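Side-chain contact in adenosine 5'-monophosphoramidase HNT1 (Candida albicans, PDB 6IQ1), which probably hydrolyses adenosine 5'-monophosphoramidates to AMP, working as a homodimeric histidine triad (HINT family) enzyme: residues D[17-22]-D[27-32]. Residues are numbered along the deposited sequence; the frame is centred on the assembly and turned at random.
Sequences IPSFKL and KTYSFL
Y29 reaches across to S19 and gives its phenol proton to the serine hydroxyl, OH to OG 2.8 Å, with OG at the ring edge and in the ring plane. A first torsion anti to the backbone N (chi1 -171°) extends the tyrosine this far. The chain of K21 crosses Y29 at about a right angle, CB 3.5 Å from OH and CD 3.8 Å from CE2, completing the tight part of the contact. K21 and F31 are an antiparallel non-hydrogen-bonded pair flanked by two backbone bonds, L32 N to F20 O (3.1 Å) and L22 N to S30 O (2.9 Å). The two strands form the first beta hairpin of the HIT domain, with 21-24 the outermost strand of this chain's five-stranded antiparallel sheet. L22, S30 and L32 meet more loosely but are buried: L71 of helix 58-74 covers L22 and S30, H137 and L136 of the second subunit cover L22 and L32, and S30 OG is hydrogen-bonded to I23 O. F20 and K21 are partly exposed. F20 CB is 3.9 Å from L32 CD1, which also lies obliquely by the ring, itself edge-to-face with F130 of the second subunit. The lysine chain bends at chi3 (97°) and chi4, leaving the hairpin pair for a salt bridge between K21 NZ and E24.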
# COMPACT_ATOMS: atom_id res chain seq x y z
N ILE D 17 8.98 19.08 -14.75
CA ILE D 17 7.57 19.41 -14.61
C ILE D 17 7.30 19.81 -13.16
O ILE D 17 7.80 19.17 -12.23
CB ILE D 17 6.69 18.24 -15.07
CG1 ILE D 17 6.50 18.37 -16.59
CG2 ILE D 17 5.32 18.26 -14.36
CD1 ILE D 17 5.85 17.20 -17.25
N PRO D 18 6.54 20.89 -12.96
CA PRO D 18 6.27 21.40 -11.60
C PRO D 18 5.64 20.36 -10.67
O PRO D 18 4.95 19.44 -11.11
CB PRO D 18 5.29 22.55 -11.87
CG PRO D 18 5.59 23.00 -13.24
CD PRO D 18 5.96 21.76 -14.00
N SER D 19 5.87 20.55 -9.37
CA SER D 19 5.29 19.71 -8.32
C SER D 19 5.39 20.40 -6.96
O SER D 19 6.27 21.23 -6.73
CB SER D 19 6.00 18.36 -8.25
OG SER D 19 7.29 18.49 -7.66
N PHE D 20 4.48 20.02 -6.06
CA PHE D 20 4.49 20.53 -4.68
C PHE D 20 5.25 19.56 -3.79
O PHE D 20 4.67 18.64 -3.20
CB PHE D 20 3.06 20.74 -4.19
CG PHE D 20 2.29 21.78 -4.95
CD1 PHE D 20 2.38 23.13 -4.61
CD2 PHE D 20 1.48 21.42 -6.02
CE1 PHE D 20 1.67 24.09 -5.31
CE2 PHE D 20 0.78 22.38 -6.72
CZ PHE D 20 0.88 23.72 -6.37
N LYS D 21 6.56 19.78 -3.65
CA LYS D 21 7.45 18.79 -3.04
C LYS D 21 7.31 18.75 -1.51
O LYS D 21 7.16 19.78 -0.85
CB LYS D 21 8.90 19.08 -3.41
CG LYS D 21 9.89 18.09 -2.83
CD LYS D 21 11.31 18.43 -3.24
CE LYS D 21 12.03 19.22 -2.16
NZ LYS D 21 13.29 18.53 -1.73
N LEU D 22 7.40 17.55 -0.95
CA LEU D 22 7.22 17.37 0.48
C LEU D 22 8.52 16.79 1.03
O LEU D 22 9.48 17.53 1.25
CB LEU D 22 5.97 16.53 0.76
CG LEU D 22 4.58 17.17 0.54
CD1 LEU D 22 3.48 16.16 0.75
CD2 LEU D 22 4.35 18.36 1.47
N LYS D 27 16.53 7.99 -2.10
CA LYS D 27 15.83 7.01 -2.92
C LYS D 27 14.36 7.33 -3.20
O LYS D 27 13.80 6.75 -4.13
CB LYS D 27 15.93 5.63 -2.26
CG LYS D 27 17.27 4.94 -2.53
CD LYS D 27 17.51 3.77 -1.58
CE LYS D 27 18.98 3.34 -1.55
NZ LYS D 27 19.53 3.09 -2.92
N THR D 28 13.74 8.25 -2.46
CA THR D 28 12.30 8.43 -2.57
C THR D 28 11.94 9.89 -2.80
O THR D 28 12.63 10.80 -2.32
CB THR D 28 11.61 7.90 -1.29
OG1 THR D 28 11.90 6.50 -1.15
CG2 THR D 28 10.11 8.08 -1.34
N TYR D 29 10.83 10.12 -3.52
CA TYR D 29 10.33 11.47 -3.81
C TYR D 29 8.83 11.55 -3.56
O TYR D 29 8.06 10.72 -4.07
CB TYR D 29 10.65 11.87 -5.26
CG TYR D 29 10.36 13.32 -5.56
CD1 TYR D 29 9.07 13.74 -5.88
CD2 TYR D 29 11.36 14.27 -5.53
CE1 TYR D 29 8.79 15.05 -6.15
CE2 TYR D 29 11.09 15.60 -5.82
CZ TYR D 29 9.81 15.98 -6.12
OH TYR D 29 9.53 17.31 -6.39
N SER D 30 8.40 12.57 -2.82
CA SER D 30 6.98 12.69 -2.52
C SER D 30 6.48 14.12 -2.71
O SER D 30 7.23 15.09 -2.55
CB SER D 30 6.67 12.18 -1.09
OG SER D 30 7.37 12.92 -0.12
N PHE D 31 5.20 14.24 -3.04
CA PHE D 31 4.59 15.49 -3.47
C PHE D 31 3.08 15.35 -3.44
O PHE D 31 2.54 14.23 -3.45
CB PHE D 31 5.08 15.90 -4.87
CG PHE D 31 4.82 14.87 -5.94
CD1 PHE D 31 5.61 13.73 -6.04
CD2 PHE D 31 3.81 15.05 -6.86
CE1 PHE D 31 5.37 12.78 -7.04
CE2 PHE D 31 3.57 14.11 -7.87
CZ PHE D 31 4.34 12.97 -7.96
N LEU D 32 2.40 16.50 -3.40
CA LEU D 32 0.94 16.55 -3.36
C LEU D 32 0.32 16.03 -4.65
O LEU D 32 0.82 16.29 -5.75
CB LEU D 32 0.48 17.99 -3.14
CG LEU D 32 0.55 18.57 -1.73
CD1 LEU D 32 0.17 20.05 -1.74
CD2 LEU D 32 -0.33 17.78 -0.76